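Local coordinates for protein anti-H(O) lectin I (PDB 1JXN) that binds L-fucose as a legume lectin that contains calcium and manganese ions, at residues A[33-38]-A[216-221]; A[42-47]-A[100-105]. All coordinates share one frame; numbering follows the deposited sequence.

Contact 1. Residues A[33-38]-A[216-221]. Unlike the reference sequence in segment 216-221: Ser-217 (reference Gly). With MFU (methyl alpha-L-fucopyranoside), chain E.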
# COMPACT_ATOMS: atom_id res chain seq x y z
N GLN A 33 0.31 -19.34 -1.46
CA GLN A 33 1.32 -20.35 -1.72
C GLN A 33 2.56 -19.74 -2.37
O GLN A 33 2.48 -19.16 -3.44
CB GLN A 33 0.76 -21.45 -2.61
CG GLN A 33 1.78 -22.47 -3.04
CD GLN A 33 1.21 -23.50 -3.97
OE1 GLN A 33 0.41 -24.34 -3.56
NE2 GLN A 33 1.61 -23.44 -5.23
N LEU A 34 3.71 -19.93 -1.72
CA LEU A 34 4.98 -19.36 -2.17
C LEU A 34 5.77 -20.13 -3.22
O LEU A 34 6.60 -19.55 -3.92
CB LEU A 34 5.87 -19.08 -0.96
CG LEU A 34 5.24 -18.11 0.04
CD1 LEU A 34 6.04 -18.10 1.34
CD2 LEU A 34 5.13 -16.73 -0.59
N ASN A 35 5.55 -21.43 -3.31
CA ASN A 35 6.24 -22.26 -4.30
C ASN A 35 5.39 -23.48 -4.68
O ASN A 35 4.69 -24.06 -3.84
CB ASN A 35 7.61 -22.71 -3.78
CG ASN A 35 7.52 -23.72 -2.65
OD1 ASN A 35 7.05 -23.41 -1.54
ND2 ASN A 35 7.90 -24.95 -2.95
N LYS A 36 5.43 -23.87 -5.94
CA LYS A 36 4.66 -25.02 -6.39
C LYS A 36 5.52 -26.27 -6.43
O LYS A 36 6.72 -26.19 -6.74
CB LYS A 36 4.10 -24.78 -7.79
CG LYS A 36 2.97 -23.78 -7.87
CD LYS A 36 2.63 -23.53 -9.32
CE LYS A 36 1.36 -22.74 -9.50
NZ LYS A 36 1.22 -22.35 -10.94
N VAL A 37 4.91 -27.42 -6.14
CA VAL A 37 5.59 -28.71 -6.16
C VAL A 37 4.99 -29.63 -7.21
O VAL A 37 3.96 -29.31 -7.80
CB VAL A 37 5.57 -29.43 -4.80
CG1 VAL A 37 6.45 -28.69 -3.78
CG2 VAL A 37 4.14 -29.55 -4.30
N GLY A 38 5.67 -30.74 -7.48
CA GLY A 38 5.20 -31.70 -8.46
C GLY A 38 6.04 -31.65 -9.72
O GLY A 38 7.18 -31.17 -9.71
N GLY A 216 9.57 -18.52 -1.11
CA GLY A 216 9.56 -19.92 -0.71
C GLY A 216 10.12 -20.83 -1.79
O GLY A 216 9.72 -20.71 -2.95
N SER A 217 11.01 -21.75 -1.41
CA SER A 217 11.64 -22.67 -2.37
C SER A 217 11.86 -24.09 -1.86
O SER A 217 11.91 -24.33 -0.65
CB SER A 217 12.97 -22.10 -2.83
OG SER A 217 13.61 -21.42 -1.77
N THR A 218 12.01 -25.02 -2.79
CA THR A 218 12.20 -26.44 -2.48
C THR A 218 13.14 -27.02 -3.54
O THR A 218 13.74 -26.27 -4.31
CB THR A 218 10.84 -27.19 -2.49
OG1 THR A 218 11.02 -28.51 -1.99
CG2 THR A 218 10.27 -27.27 -3.89
N TYR A 219 13.27 -28.34 -3.62
CA TYR A 219 14.19 -28.92 -4.59
C TYR A 219 13.71 -30.27 -5.11
O TYR A 219 13.08 -31.03 -4.37
CB TYR A 219 15.57 -29.07 -3.93
CG TYR A 219 16.67 -29.60 -4.82
CD1 TYR A 219 17.31 -30.80 -4.51
CD2 TYR A 219 17.10 -28.88 -5.93
CE1 TYR A 219 18.36 -31.27 -5.28
CE2 TYR A 219 18.15 -29.33 -6.70
CZ TYR A 219 18.78 -30.53 -6.37
OH TYR A 219 19.87 -30.96 -7.12
N ILE A 220 14.04 -30.57 -6.36
CA ILE A 220 13.64 -31.84 -6.98
C ILE A 220 14.03 -32.97 -6.06
O ILE A 220 15.15 -33.00 -5.53
CB ILE A 220 14.32 -32.05 -8.36
CG1 ILE A 220 13.92 -33.41 -8.95
CG2 ILE A 220 15.83 -31.99 -8.23
CD1 ILE A 220 12.49 -33.47 -9.45
N GLY A 221 13.09 -33.88 -5.82
CA GLY A 221 13.36 -35.01 -4.95
C GLY A 221 12.98 -34.74 -3.52
O GLY A 221 12.38 -35.59 -2.86
C1 MFU E . 21.77 -27.83 -3.29
C2 MFU E . 21.45 -26.33 -3.53
C3 MFU E . 19.97 -26.24 -3.97
C4 MFU E . 19.08 -26.84 -2.86
C5 MFU E . 19.46 -28.31 -2.63
C6 MFU E . 18.58 -28.93 -1.51
O1 MFU E . 21.63 -28.56 -4.57
O2 MFU E . 22.34 -25.79 -4.51
O3 MFU E . 19.63 -24.88 -4.20
O4 MFU E . 19.25 -26.11 -1.65
O5 MFU E . 20.86 -28.40 -2.27
CM MFU E . 22.43 -28.60 -5.78

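Contact 2. Residues A[42-47]-A[100-105]. With MFU (methyl alpha-L-fucopyranoside), chain E.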
# COMPACT_ATOMS: atom_id res chain seq x y z
N PRO A 42 11.60 -26.37 -12.49
CA PRO A 42 13.05 -26.57 -12.61
C PRO A 42 13.56 -27.24 -11.32
O PRO A 42 12.86 -27.23 -10.29
CB PRO A 42 13.57 -25.13 -12.78
CG PRO A 42 12.53 -24.29 -12.09
CD PRO A 42 11.25 -24.94 -12.53
N ASP A 43 14.74 -27.87 -11.37
CA ASP A 43 15.30 -28.56 -10.19
C ASP A 43 15.21 -27.69 -8.92
O ASP A 43 14.90 -28.19 -7.83
CB ASP A 43 16.76 -28.97 -10.44
CG ASP A 43 16.94 -29.81 -11.71
OD1 ASP A 43 17.69 -30.82 -11.63
OD2 ASP A 43 16.40 -29.46 -12.78
N GLU A 44 15.49 -26.39 -9.10
CA GLU A 44 15.42 -25.38 -8.02
C GLU A 44 14.25 -24.45 -8.35
O GLU A 44 14.40 -23.56 -9.18
CB GLU A 44 16.72 -24.57 -7.97
CG GLU A 44 17.94 -25.38 -7.61
CD GLU A 44 19.21 -24.65 -7.93
OE1 GLU A 44 19.26 -24.00 -8.99
OE2 GLU A 44 20.17 -24.73 -7.13
N THR A 45 13.11 -24.64 -7.71
CA THR A 45 11.92 -23.82 -7.97
C THR A 45 11.48 -23.02 -6.74
O THR A 45 11.77 -23.40 -5.61
CB THR A 45 10.72 -24.70 -8.42
OG1 THR A 45 9.54 -23.89 -8.62
CG2 THR A 45 10.43 -25.79 -7.38
N GLY A 46 10.74 -21.94 -6.97
CA GLY A 46 10.25 -21.14 -5.86
C GLY A 46 9.51 -19.90 -6.29
O GLY A 46 9.44 -19.60 -7.49
N GLY A 47 9.00 -19.14 -5.32
CA GLY A 47 8.27 -17.94 -5.66
C GLY A 47 8.33 -16.83 -4.63
O GLY A 47 8.51 -17.08 -3.45
N LEU A 100 13.62 -12.06 -9.47
CA LEU A 100 13.54 -13.34 -8.81
C LEU A 100 14.88 -13.94 -9.24
O LEU A 100 15.27 -13.83 -10.40
CB LEU A 100 12.36 -14.14 -9.39
CG LEU A 100 12.01 -15.61 -9.15
CD1 LEU A 100 12.81 -16.51 -10.07
CD2 LEU A 100 12.16 -16.00 -7.69
N ARG A 101 15.63 -14.49 -8.29
CA ARG A 101 16.92 -15.06 -8.63
C ARG A 101 16.94 -16.60 -8.51
O ARG A 101 16.03 -17.28 -9.01
CB ARG A 101 18.04 -14.41 -7.81
CG ARG A 101 18.15 -12.92 -8.04
CD ARG A 101 19.35 -12.34 -7.33
NE ARG A 101 19.43 -10.88 -7.46
CZ ARG A 101 18.82 -10.02 -6.64
NH1 ARG A 101 18.07 -10.45 -5.63
NH2 ARG A 101 19.04 -8.72 -6.80
N ARG A 102 17.95 -17.13 -7.84
CA ARG A 102 18.09 -18.57 -7.69
C ARG A 102 17.26 -19.10 -6.55
O ARG A 102 17.28 -18.54 -5.45
CB ARG A 102 19.55 -18.95 -7.49
CG ARG A 102 19.78 -20.44 -7.48
CD ARG A 102 21.23 -20.74 -7.61
NE ARG A 102 21.53 -22.13 -7.31
CZ ARG A 102 22.75 -22.57 -7.05
NH1 ARG A 102 23.78 -21.72 -7.07
NH2 ARG A 102 22.94 -23.85 -6.74
N ALA A 103 16.53 -20.18 -6.83
CA ALA A 103 15.66 -20.80 -5.85
C ALA A 103 16.38 -21.93 -5.12
O ALA A 103 17.61 -22.01 -5.15
CB ALA A 103 14.41 -21.31 -6.53
N GLY A 104 15.63 -22.81 -4.48
CA GLY A 104 16.26 -23.89 -3.76
C GLY A 104 16.79 -23.34 -2.45
O GLY A 104 16.06 -22.68 -1.71
N GLY A 105 18.07 -23.58 -2.18
CA GLY A 105 18.67 -23.11 -0.94
C GLY A 105 18.89 -21.61 -0.89
O GLY A 105 19.16 -21.06 0.16
C1 MFU E . 21.77 -27.83 -3.29
C2 MFU E . 21.45 -26.33 -3.53
C3 MFU E . 19.97 -26.24 -3.97
C4 MFU E . 19.08 -26.84 -2.86
C5 MFU E . 19.46 -28.31 -2.63
C6 MFU E . 18.58 -28.93 -1.51
O1 MFU E . 21.63 -28.56 -4.57
O2 MFU E . 22.34 -25.79 -4.51
O3 MFU E . 19.63 -24.88 -4.20
O4 MFU E . 19.25 -26.11 -1.65
O5 MFU E . 20.86 -28.40 -2.27
CM MFU E . 22.43 -28.60 -5.78

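Contact 1. Residues A[33-38]-A[216-221]
Asn-35 presses on the start of 216-221 through its CB, which lies only 3.0 Å from Gly-216 O. From there its amide reaches across to Thr-218: ND2 stands 3.4 Å from Thr-218 CG2, and the two side chains meet at about a right angle. Val-37 approaches the same methyl from further along the loop, with CG1 4.1 Å from Thr-218 CG2. At the other end Leu-34 contributes its CB, 3.7 Å from Gly-216 N. The two segments therefore meet by van der Waals contact, and their polar ends are satisfied elsewhere. Asn-35 chi1 of 70° places CG between the backbone N and the carbonyl carbon; the amide is then gripped at both ends, OD1 by His-226 ND1 and ND2 by Ala-224 O. Thr-218, with OG1 anti to its own N (chi1 -171°), hydrogen-bonds to Thr-86 O and keeps CG2 for the loop. Next in sequence, Tyr-219 offers one ring face to the fucoside, C5 lying 3.7 Å above the ring plane and displaced toward the rim, while Ile-220 CG2 backs the opposite face. The contact thus seats the loop that connects strand 32-33 to strand 44-56 against the end of strand 209-219, with strand 224-236 holding the amide.

Contact 2. Residues A[42-47]-A[100-105]
Glu-44 and Arg-102 are brought together by two different first torsions. In Glu-44, CG sits beside the backbone N and anti to the carbonyl carbon, with an extended chain beyond it; Arg-102 has CG anti to its N (chi1 -174°) and stays extended as far as NE, which carries the guanidinium to the carboxylate. The salt bridge is side-on and converges on one oxygen: NE donates to Glu-44 OE2 at 2.9 Å, and NH2 reaches OE2 at the same 2.9 Å. That oxygen lies at the guanidinium edge, in its plane, but the carboxylate is turned 47° against it. OE2 receives NH2 on its syn lone pair, whereas NE meets the same syn side from 32° out of the carboxylate plane.

Behind the charged pair, Ala-103 points its methyl at the strand backbone, with CB 3.4 Å from Thr-45 C and 3.5 Å from Glu-44 O. The chain then turns through Gly-104, at positive phi, to present Gly-105 N to the sugar.

Methyl alpha-L-fucopyranoside joins the two segments through O3, which donates to Glu-44 OE2 at 3.0 Å and accepts a nearly straight bond from Gly-105 N at 2.9 Å. Its O2 also comes 3.0 Å from Arg-102 NH2, obliquely to the guanidinium, a close approach without an assigned hydrogen bond. Asp-87 OD2 and Asn-134 ND2 also hydrogen-bond to the sugar.

Glu-44 OE2 thus accepts from two arginine nitrogens and one sugar hydroxyl. Arg-102 touches the sugar itself and, through its two bonds to OE2, would also hold the carboxylate in position for O3; its positive charge would be expected to favour the ionised acid. O3 donates to Glu-44 in one segment and accepts from Gly-105 in the other, so a single hydroxyl bridges the two.

Overall arrangement
Contacts 1 and 2 have centres 8 Å apart and meet through adjacent strands, 209-219 and 44-56, of the seven-stranded sheet. Gly-47 N lies 2.9 Å from Gly-216 O, a probable backbone hydrogen bond between the strands, and Ser-217 OG lies 2.8 Å from Gly-104 O, tying strand 209-219 to the loop of contact 2. Close by, Tyr-219 CD2 packs 3.0 Å from Asp-43 O. Both contacts border the fucoside: segment 216-221 supplies an aromatic face, while contact 2 supplies polar groups that read its hydroxyls. The bound calcium lies about 8 Å from the side chain of Ser-217 and about 8 Å from Gly-104. Asn-134, a probable calcium ligand, also hydrogen-bonds to the sugar, which links the two sites.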